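PDB 1O1X: ribose-5-phosphate isomerase RpiB from Thermotoga maritima, which probably catalyses the interconversion of ribose 5-phosphate and ribulose 5-phosphate. Local coordinates for residues K60-I65 / I85-Y90; A70-L75 / T134-P139; L99-A104 / A125-W130; K29-L34 / I39-H44. One frame throughout, in Å; residues are numbered along the deposited sequence.

In the fold
The chain is a Rossmann-like sandwich whose parallel sheet has helices on both faces. Contacts 2 and 4 lie about 12 Å apart (centres) and meet where Leu34 packs on Ile74 and Leu136. Contact 1 lies on the other face of strand 72-75: Val61 packs on Leu75, and Ile65 CD1 comes within 3.5 Å of Phe72 C. Contacts 2 and 3 share helix 125-137, and in contact 3 Phe129 packs on the helix of contact 4. The predicted substrate site runs near three of them: measured from the side chains, Leu99 is about 7 Å from Gly80, Phe135 about 8 Å from that of Asn111 and Ala87 about 9 Å from Gly82.

Contact 1 of 4, residues K60-I65 / I85-Y90; sequences KVVQSI and IAANRY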
# COMPACT_ATOMS: atom_id res chain seq x y z
N LYS A 60 23.53 9.11 12.80
CA LYS A 60 24.71 8.28 12.51
C LYS A 60 24.82 7.94 10.99
O LYS A 60 25.89 7.97 10.42
CB LYS A 60 24.69 6.98 13.32
CG LYS A 60 24.64 7.17 14.84
CD LYS A 60 24.50 5.86 15.57
CE LYS A 60 24.48 6.03 17.13
NZ LYS A 60 25.62 6.88 17.58
N VAL A 61 23.71 7.58 10.38
CA VAL A 61 23.67 7.29 8.94
C VAL A 61 23.89 8.58 8.12
O VAL A 61 24.66 8.61 7.15
CB VAL A 61 22.38 6.56 8.52
CG1 VAL A 61 22.24 6.49 6.99
CG2 VAL A 61 22.36 5.15 9.08
N VAL A 62 23.23 9.65 8.54
CA VAL A 62 23.42 10.96 7.93
C VAL A 62 24.87 11.36 7.92
O VAL A 62 25.38 11.82 6.89
CB VAL A 62 22.58 12.01 8.62
CG1 VAL A 62 23.04 13.41 8.26
CG2 VAL A 62 21.06 11.79 8.25
N GLN A 63 25.54 11.23 9.05
CA GLN A 63 26.93 11.65 9.13
C GLN A 63 27.78 10.83 8.13
O GLN A 63 28.68 11.34 7.48
CB GLN A 63 27.42 11.47 10.57
CG GLN A 63 28.92 11.44 10.77
CD GLN A 63 29.56 12.74 10.46
OE1 GLN A 63 28.92 13.80 10.57
NE2 GLN A 63 30.83 12.70 10.05
N SER A 64 27.47 9.56 8.03
CA SER A 64 28.20 8.68 7.14
C SER A 64 27.99 9.06 5.65
O SER A 64 28.95 9.07 4.86
CB SER A 64 27.81 7.24 7.47
OG SER A 64 28.58 6.38 6.68
N ILE A 65 26.77 9.45 5.28
CA ILE A 65 26.49 9.91 3.92
C ILE A 65 27.15 11.26 3.64
O ILE A 65 27.82 11.44 2.61
CB ILE A 65 24.98 10.00 3.68
CG1 ILE A 65 24.30 8.62 3.71
CG2 ILE A 65 24.66 10.72 2.39
CD1 ILE A 65 24.91 7.58 2.76
N ILE A 85 11.41 12.14 8.72
CA ILE A 85 11.47 13.49 9.27
C ILE A 85 12.88 13.83 9.77
O ILE A 85 13.46 14.82 9.36
CB ILE A 85 10.43 13.67 10.38
CG1 ILE A 85 8.99 13.53 9.84
CG2 ILE A 85 10.53 15.05 11.02
CD1 ILE A 85 7.98 13.19 10.89
N ALA A 86 13.45 12.98 10.61
CA ALA A 86 14.73 13.29 11.23
C ALA A 86 15.88 13.43 10.25
O ALA A 86 16.69 14.36 10.36
CB ALA A 86 15.07 12.23 12.28
N ALA A 87 15.95 12.54 9.26
CA ALA A 87 17.06 12.52 8.33
C ALA A 87 17.01 13.70 7.38
O ALA A 87 18.05 14.23 7.00
CB ALA A 87 17.15 11.18 7.57
N ASN A 88 15.81 14.14 7.02
CA ASN A 88 15.66 15.22 6.05
C ASN A 88 15.86 16.63 6.65
O ASN A 88 15.74 17.64 5.97
CB ASN A 88 14.34 15.06 5.35
CG ASN A 88 14.38 13.95 4.29
OD1 ASN A 88 15.35 13.88 3.49
ND2 ASN A 88 13.35 13.12 4.26
N ARG A 89 16.21 16.69 7.93
CA ARG A 89 16.66 17.92 8.58
C ARG A 89 17.97 18.44 8.01
O ARG A 89 18.29 19.61 8.16
CB ARG A 89 16.80 17.71 10.08
CG ARG A 89 15.49 17.74 10.83
CD ARG A 89 14.89 19.14 10.90
NE ARG A 89 13.79 19.17 11.85
CZ ARG A 89 12.53 18.82 11.59
NH1 ARG A 89 12.16 18.39 10.39
NH2 ARG A 89 11.63 18.88 12.56
N TYR A 90 18.73 17.56 7.36
CA TYR A 90 20.10 17.86 6.95
C TYR A 90 20.20 18.19 5.47
O TYR A 90 19.79 17.39 4.61
CB TYR A 90 21.00 16.69 7.31
CG TYR A 90 21.03 16.47 8.79
CD1 TYR A 90 21.90 17.20 9.59
CD2 TYR A 90 20.16 15.58 9.39
CE1 TYR A 90 21.88 17.05 10.95
CE2 TYR A 90 20.15 15.40 10.74
CZ TYR A 90 20.99 16.15 11.51
OH TYR A 90 21.02 15.95 12.85
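Val62 of helix 54-66 packs on Ala87, at the end of helix 81-87, and on Tyr90 in the turn after it, a small, buried, wholly apolar contact on one face of the sheet. The two methyls share the work unevenly. CG1 of Val62 sits over a face of the Tyr90 ring, 4.0 Å from the centroid and 25° off the normal, a CH-pi contact displaced toward the rim; its closest ring atom is Tyr90 CG at 3.7 Å. CG2 of Val62 turns mainly to the methyl of Ala87, 4.0 Å from its CB, and also brushes Tyr90 CD2 at 4.1 Å. The torsion of Val62 (chi1 164°) sets CG1 opposite the backbone N, over the ring, and CG2 beside it, toward Ala87. In this Rossmann-like fold, helix 54-66 precedes strand 72-75 and helix 81-87 follows it, and Leu75 of that strand receives both Val61 and Ala87. The phenol is brought back to helix 54-66 by a type I turn from Ala87 to Tyr90, with a weak bond from Tyr90 N to Ala87 O; the same carbonyl oxygen lies at the ring edge, in its plane. At the far end of the ring, Tyr90 OH is hydrogen-bonded to the terminal carboxylate of Val155 of the second subunit, while Arg89 makes a salt bridge with Asp153 of that same subunit.

Contact 2 of 4, residues A70-L75 / T134-P139; sequences ADFGIL and TFLSTP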
# COMPACT_ATOMS: atom_id res chain seq x y z
N ALA A 70 29.74 6.36 3.06
CA ALA A 70 28.87 5.35 2.47
C ALA A 70 28.21 5.98 1.27
O ALA A 70 28.11 7.21 1.16
CB ALA A 70 27.83 4.87 3.49
N ASP A 71 27.78 5.15 0.36
CA ASP A 71 27.12 5.59 -0.86
C ASP A 71 25.61 5.81 -0.67
O ASP A 71 25.05 6.77 -1.19
CB ASP A 71 27.34 4.52 -1.92
CG ASP A 71 28.81 4.32 -2.20
OD1 ASP A 71 29.53 5.29 -2.55
OD2 ASP A 71 29.33 3.22 -2.08
N PHE A 72 24.96 4.89 0.06
CA PHE A 72 23.54 4.98 0.38
C PHE A 72 23.30 4.64 1.84
O PHE A 72 24.02 3.81 2.43
CB PHE A 72 22.68 4.01 -0.46
CG PHE A 72 22.66 4.31 -1.91
CD1 PHE A 72 21.95 5.38 -2.40
CD2 PHE A 72 23.38 3.50 -2.80
CE1 PHE A 72 21.92 5.64 -3.75
CE2 PHE A 72 23.37 3.77 -4.16
CZ PHE A 72 22.65 4.84 -4.63
N GLY A 73 22.28 5.26 2.41
CA GLY A 73 21.79 4.90 3.72
C GLY A 73 20.48 4.14 3.64
O GLY A 73 19.73 4.26 2.70
N ILE A 74 20.23 3.32 4.66
CA ILE A 74 18.96 2.69 4.90
C ILE A 74 18.60 2.93 6.37
O ILE A 74 19.35 2.59 7.27
CB ILE A 74 18.95 1.21 4.55
CG1 ILE A 74 19.35 0.97 3.10
CG2 ILE A 74 17.54 0.60 4.83
CD1 ILE A 74 19.51 -0.52 2.73
N LEU A 75 17.46 3.56 6.59
CA LEU A 75 16.96 3.86 7.92
C LEU A 75 15.60 3.22 8.09
O LEU A 75 14.75 3.25 7.17
CB LEU A 75 16.86 5.37 8.14
CG LEU A 75 18.18 6.14 8.30
CD1 LEU A 75 17.94 7.66 8.35
CD2 LEU A 75 18.91 5.62 9.57
N THR A 134 15.65 -2.32 -5.97
CA THR A 134 15.27 -1.23 -6.87
C THR A 134 16.02 0.08 -6.55
O THR A 134 16.54 0.76 -7.45
CB THR A 134 13.76 -1.01 -6.75
OG1 THR A 134 13.10 -2.22 -7.13
CG2 THR A 134 13.28 0.06 -7.71
N PHE A 135 16.07 0.41 -5.26
CA PHE A 135 16.76 1.59 -4.79
C PHE A 135 18.24 1.59 -5.20
O PHE A 135 18.76 2.59 -5.66
CB PHE A 135 16.65 1.71 -3.26
CG PHE A 135 16.99 3.07 -2.72
CD1 PHE A 135 16.02 4.08 -2.72
CD2 PHE A 135 18.24 3.34 -2.19
CE1 PHE A 135 16.31 5.33 -2.18
CE2 PHE A 135 18.52 4.62 -1.67
CZ PHE A 135 17.57 5.59 -1.67
N LEU A 136 18.91 0.45 -5.04
CA LEU A 136 20.32 0.36 -5.29
C LEU A 136 20.65 0.21 -6.76
O LEU A 136 21.80 0.36 -7.16
CB LEU A 136 20.93 -0.81 -4.50
CG LEU A 136 20.89 -0.68 -2.99
CD1 LEU A 136 21.66 -1.85 -2.32
CD2 LEU A 136 21.42 0.61 -2.56
N SER A 137 19.68 -0.10 -7.60
CA SER A 137 20.00 -0.35 -8.97
C SER A 137 19.43 0.68 -9.92
O SER A 137 19.58 0.55 -11.13
CB SER A 137 19.60 -1.80 -9.33
OG SER A 137 18.21 -1.88 -9.27
N THR A 138 18.81 1.75 -9.42
CA THR A 138 18.20 2.76 -10.28
C THR A 138 19.06 4.03 -10.33
O THR A 138 19.36 4.63 -9.28
CB THR A 138 16.81 3.13 -9.74
OG1 THR A 138 15.97 1.97 -9.73
CG2 THR A 138 16.08 4.16 -10.65
N PRO A 139 19.41 4.48 -11.52
CA PRO A 139 20.14 5.73 -11.67
C PRO A 139 19.24 6.97 -11.55
O PRO A 139 18.01 6.91 -11.75
CB PRO A 139 20.74 5.61 -13.06
CG PRO A 139 19.78 4.74 -13.85
CD PRO A 139 19.12 3.84 -12.83
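Phe72, at the start of strand 72-75, meets Phe135 and Leu136 of helix 125-137. The two aromatics form an offset edge-to-face pair, the edge of Phe135 turned to the face of Phe72, with centroids 5.5 Å apart and planes at 71°. Their nearest carbons are Phe72 CD1 and Phe135 CE2, at 3.6 Å. On the CD2 side of the same ring comes one branch of leucine: Leu136 CD2 lies 3.5 Å from Phe72 CD2, the two side chains running past each other in opposite directions. Phe135 reaches in because its ring extends opposite the backbone N (chi1 -164°). Strand 72-75 is the central one of the five in this Rossmann-like sheet, so the contact seats the late turns of helix 125-137 on the middle of the sheet. Ile15 of the adjoining strand touches Phe72 and Leu136 alike, and Arg108 of helix 101-109 also packs on Phe72. Beyond Leu136 the chain is tied back at Thr134 O, which accepts a 2.6 Å bond from Thr138 OG1 and a 3.3 Å bond from Ser137 N, the two donors coming from opposite faces of the carbonyl plane.

Contact 3 of 4, residues L99-A104 / A125-W130; sequences LFPDMA and AELAFW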
# COMPACT_ATOMS: atom_id res chain seq x y z
N LEU A 99 7.23 2.39 0.30
CA LEU A 99 6.43 1.24 0.73
C LEU A 99 6.31 0.15 -0.32
O LEU A 99 5.80 -0.95 -0.06
CB LEU A 99 5.04 1.69 1.16
CG LEU A 99 4.91 1.81 2.68
CD1 LEU A 99 5.87 2.90 3.20
CD2 LEU A 99 3.44 2.10 3.06
N PHE A 100 6.70 0.46 -1.55
CA PHE A 100 6.74 -0.53 -2.64
C PHE A 100 7.81 -0.11 -3.69
O PHE A 100 8.25 1.06 -3.69
CB PHE A 100 5.33 -0.82 -3.25
CG PHE A 100 4.61 0.41 -3.79
CD1 PHE A 100 3.82 1.18 -2.95
CD2 PHE A 100 4.70 0.76 -5.14
CE1 PHE A 100 3.16 2.30 -3.45
CE2 PHE A 100 4.04 1.84 -5.62
CZ PHE A 100 3.30 2.63 -4.79
N PRO A 101 8.29 -1.06 -4.50
CA PRO A 101 9.44 -0.80 -5.39
C PRO A 101 9.36 0.40 -6.31
O PRO A 101 10.38 1.09 -6.46
CB PRO A 101 9.58 -2.12 -6.12
CG PRO A 101 9.10 -3.14 -5.10
CD PRO A 101 7.89 -2.49 -4.56
N ASP A 102 8.22 0.68 -6.92
CA ASP A 102 8.10 1.88 -7.75
C ASP A 102 8.37 3.17 -7.02
O ASP A 102 8.86 4.13 -7.63
CB ASP A 102 6.75 1.98 -8.43
CG ASP A 102 6.57 0.92 -9.49
OD1 ASP A 102 6.24 -0.23 -9.11
OD2 ASP A 102 6.80 1.15 -10.70
N MSE A 103 8.09 3.22 -5.72
CA MSE A 103 8.45 4.40 -4.98
C MSE A 103 9.97 4.58 -4.89
O MSE A 103 10.46 5.72 -5.02
CB MSE A 103 7.79 4.39 -3.60
CG MSE A 103 6.30 4.56 -3.67
SE MSE A 103 5.49 4.74 -1.86
CE MSE A 103 6.04 6.56 -1.44
N ALA A 104 10.69 3.49 -4.66
CA ALA A 104 12.14 3.51 -4.63
C ALA A 104 12.68 3.87 -6.00
O ALA A 104 13.67 4.61 -6.09
CB ALA A 104 12.72 2.17 -4.18
N ALA A 125 9.51 -8.63 4.84
CA ALA A 125 10.89 -8.70 4.48
C ALA A 125 11.12 -8.88 2.99
O ALA A 125 11.96 -8.19 2.41
CB ALA A 125 11.51 -9.80 5.24
N GLU A 126 10.39 -9.77 2.33
CA GLU A 126 10.65 -9.99 0.91
C GLU A 126 10.28 -8.73 0.09
O GLU A 126 11.00 -8.35 -0.84
CB GLU A 126 9.93 -11.24 0.40
CG GLU A 126 9.77 -11.29 -1.12
CD GLU A 126 10.62 -12.34 -1.84
OE1 GLU A 126 11.85 -12.12 -1.99
OE2 GLU A 126 10.01 -13.35 -2.35
N LEU A 127 9.20 -8.05 0.46
CA LEU A 127 8.91 -6.76 -0.17
C LEU A 127 10.01 -5.74 0.06
O LEU A 127 10.38 -4.99 -0.87
CB LEU A 127 7.56 -6.22 0.29
CG LEU A 127 7.11 -4.86 -0.26
CD1 LEU A 127 7.02 -4.94 -1.77
CD2 LEU A 127 5.76 -4.45 0.32
N ALA A 128 10.49 -5.65 1.30
CA ALA A 128 11.63 -4.77 1.64
C ALA A 128 12.84 -5.07 0.75
O ALA A 128 13.50 -4.17 0.29
CB ALA A 128 12.02 -4.97 3.11
N PHE A 129 13.15 -6.34 0.54
CA PHE A 129 14.28 -6.73 -0.31
C PHE A 129 14.11 -6.23 -1.76
O PHE A 129 15.08 -5.73 -2.36
CB PHE A 129 14.51 -8.26 -0.33
CG PHE A 129 14.79 -8.90 1.02
CD1 PHE A 129 15.20 -8.16 2.15
CD2 PHE A 129 14.65 -10.28 1.16
CE1 PHE A 129 15.42 -8.79 3.36
CE2 PHE A 129 14.89 -10.92 2.38
CZ PHE A 129 15.26 -10.19 3.46
N TRP A 130 12.90 -6.34 -2.32
CA TRP A 130 12.62 -5.81 -3.64
C TRP A 130 12.78 -4.30 -3.69
O TRP A 130 13.27 -3.77 -4.70
CB TRP A 130 11.21 -6.12 -4.15
CG TRP A 130 10.84 -7.56 -4.19
CD1 TRP A 130 11.67 -8.63 -4.22
CD2 TRP A 130 9.50 -8.08 -4.19
NE1 TRP A 130 10.92 -9.79 -4.18
CE2 TRP A 130 9.59 -9.47 -4.15
CE3 TRP A 130 8.24 -7.49 -4.15
CZ2 TRP A 130 8.46 -10.30 -4.11
CZ3 TRP A 130 7.12 -8.30 -4.14
CH2 TRP A 130 7.24 -9.68 -4.10
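Leu127 and Trp130, which receive Pro101 and the carbonyl of Leu99, stand on a helical turn held by a 2.9 Å bond from Phe129 N to Ala125 O. Here two helices on one face of the Rossmann-like sheet, 101-109 and 125-137, are joined at the N-terminal end of the former. Phe100 occupies its N-cap position, and its carbonyl oxygen takes the 3.0 Å bond from the backbone N of selenomethionine Met103. Pro101, in the first turn, points its ring at the partner helix and touches it twice: CD lies 3.8 Å from Leu127 CD1, and CG the same distance from Trp130 CB. Leu127 and Pro101 cross at about a right angle, and the leucine reaches across because its CG is placed opposite the backbone N (chi1 179°). Of the Trp130 side chain it is CB that makes the touch; the indole, one face lying over Glu126 O, is turned off to another partner and makes a cation-pi contact with Arg105 of the third subunit. The neighbourhood is thus also an assembly interface: Phe100 meets Phe100 of the third subunit, and Leu99 packs on Met103 of the second. A bound methylpentanediol, probably from the crystallisation liquor, lies beside the Leu99 side chain. The other branch of Leu127 turns to the backbone, with CD2 3.5 Å from Leu99 O.

Contact 4 of 4, residues K29-L34 / I39-H44; sequences KVKNYL and IEVEDH
Lys31 leaves helix 24-36 toward strand 40-43 at its CB and runs along the strand to a carboxylate. These elements are the second and third parts of the beta-alpha-beta unit 14-18, 24-36, 40-43; the local axes are roughly antiparallel (154°) and 8.7 Å apart at closest. CG of Lys31 passes 4.1 Å from Val41 CG1, and CD lies 3.9 Å from Asp43 CB. CD and CE both lie 3.6 Å from Asp43 OD2, and a bend at the third torsion (chi3 77°) lets NZ close a 2.7 Å salt bridge to that same oxygen. The ammonium meets OD2 on its anti side, 18° out of the carboxylate plane. Lys27 NZ makes a second salt bridge to Asp43 OD2, while OD1 accepts from Gly45 N, so both oxygens are engaged. The lysines probably ease the closeness of the like charges of Asp43 and Glu28, the latter reached by Lys31 in a long, weak ion pair. One helical turn on, the contact becomes apolar. Leu34 CB packs 3.6 Å from Val41 CG2, and Leu34 CD2 lies 3.9 Å from Ile39 CD1; Val132 and Leu136 of helix 125-137 also touch Leu34. The short connection between helix and strand is closed by backbone: Ile39 N donates to Leu34 O at 3.1 Å.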
# COMPACT_ATOMS: atom_id res chain seq x y z
N LYS A 29 17.29 -8.41 8.98
CA LYS A 29 17.02 -9.16 7.77
C LYS A 29 17.55 -8.46 6.52
O LYS A 29 18.14 -9.08 5.67
CB LYS A 29 15.52 -9.43 7.65
CG LYS A 29 15.04 -10.42 8.70
CD LYS A 29 13.55 -10.58 8.65
CE LYS A 29 13.13 -11.76 9.54
NZ LYS A 29 11.66 -11.70 9.78
N VAL A 30 17.39 -7.16 6.45
CA VAL A 30 17.88 -6.37 5.32
C VAL A 30 19.41 -6.36 5.28
O VAL A 30 20.03 -6.54 4.24
CB VAL A 30 17.31 -4.94 5.35
CG1 VAL A 30 18.03 -4.05 4.38
CG2 VAL A 30 15.80 -4.98 5.00
N LYS A 31 20.02 -6.17 6.44
CA LYS A 31 21.47 -6.27 6.56
C LYS A 31 21.99 -7.60 6.07
O LYS A 31 22.90 -7.63 5.26
CB LYS A 31 21.90 -6.06 7.98
CG LYS A 31 23.39 -6.24 8.19
CD LYS A 31 23.80 -5.86 9.57
CE LYS A 31 23.44 -6.89 10.58
NZ LYS A 31 24.25 -6.49 11.76
N ASN A 32 21.40 -8.69 6.54
CA ASN A 32 21.84 -10.02 6.14
C ASN A 32 21.61 -10.32 4.67
O ASN A 32 22.39 -10.99 4.05
CB ASN A 32 21.18 -11.05 7.02
CG ASN A 32 21.66 -10.98 8.46
OD1 ASN A 32 22.72 -10.43 8.75
ND2 ASN A 32 20.85 -11.51 9.38
N TYR A 33 20.55 -9.77 4.12
CA TYR A 33 20.27 -9.89 2.69
C TYR A 33 21.38 -9.24 1.88
O TYR A 33 21.92 -9.84 0.94
CB TYR A 33 18.90 -9.28 2.36
CG TYR A 33 18.56 -9.24 0.89
CD1 TYR A 33 18.26 -10.41 0.20
CD2 TYR A 33 18.52 -8.03 0.19
CE1 TYR A 33 17.93 -10.38 -1.15
CE2 TYR A 33 18.20 -7.99 -1.18
CZ TYR A 33 17.90 -9.17 -1.83
OH TYR A 33 17.58 -9.20 -3.15
N LEU A 34 21.76 -8.03 2.28
CA LEU A 34 22.84 -7.31 1.63
C LEU A 34 24.17 -8.02 1.78
O LEU A 34 24.91 -8.17 0.78
CB LEU A 34 22.92 -5.87 2.17
CG LEU A 34 21.69 -5.04 1.81
CD1 LEU A 34 21.71 -3.75 2.58
CD2 LEU A 34 21.61 -4.77 0.30
N ILE A 39 27.60 -7.18 -0.50
CA ILE A 39 27.54 -5.72 -0.36
C ILE A 39 28.10 -5.34 1.03
O ILE A 39 27.80 -6.00 2.02
CB ILE A 39 26.13 -5.23 -0.60
CG1 ILE A 39 25.81 -5.39 -2.10
CG2 ILE A 39 25.93 -3.78 -0.11
CD1 ILE A 39 24.37 -5.20 -2.43
N GLU A 40 28.98 -4.34 1.05
CA GLU A 40 29.58 -3.84 2.27
C GLU A 40 28.52 -3.07 3.07
O GLU A 40 27.91 -2.14 2.57
CB GLU A 40 30.77 -2.95 1.94
CG GLU A 40 31.54 -2.47 3.17
CD GLU A 40 32.65 -1.48 2.88
OE1 GLU A 40 32.90 -1.14 1.67
OE2 GLU A 40 33.25 -1.01 3.91
N VAL A 41 28.27 -3.50 4.31
CA VAL A 41 27.27 -2.86 5.16
C VAL A 41 27.89 -2.45 6.48
O VAL A 41 28.57 -3.25 7.12
CB VAL A 41 26.07 -3.79 5.45
CG1 VAL A 41 25.04 -3.06 6.30
CG2 VAL A 41 25.41 -4.29 4.19
N GLU A 42 27.73 -1.18 6.86
CA GLU A 42 28.06 -0.70 8.18
C GLU A 42 26.79 -0.55 9.00
O GLU A 42 25.89 0.23 8.66
CB GLU A 42 28.84 0.63 8.14
CG GLU A 42 30.33 0.36 8.03
CD GLU A 42 31.21 1.62 7.85
OE1 GLU A 42 30.67 2.76 8.05
OE2 GLU A 42 32.44 1.43 7.50
N ASP A 43 26.69 -1.33 10.07
CA ASP A 43 25.48 -1.31 10.91
C ASP A 43 25.75 -0.41 12.09
O ASP A 43 26.52 -0.76 12.98
CB ASP A 43 25.19 -2.74 11.35
CG ASP A 43 23.93 -2.87 12.22
OD1 ASP A 43 23.20 -1.89 12.50
OD2 ASP A 43 23.65 -4.00 12.67
N HIS A 44 25.09 0.74 12.09
CA HIS A 44 25.16 1.74 13.15
C HIS A 44 24.22 1.46 14.34
O HIS A 44 24.19 2.24 15.28
CB HIS A 44 24.88 3.12 12.59
CG HIS A 44 25.90 3.58 11.60
ND1 HIS A 44 27.02 4.30 11.96
CD2 HIS A 44 25.97 3.41 10.26
CE1 HIS A 44 27.73 4.56 10.88
NE2 HIS A 44 27.12 4.02 9.84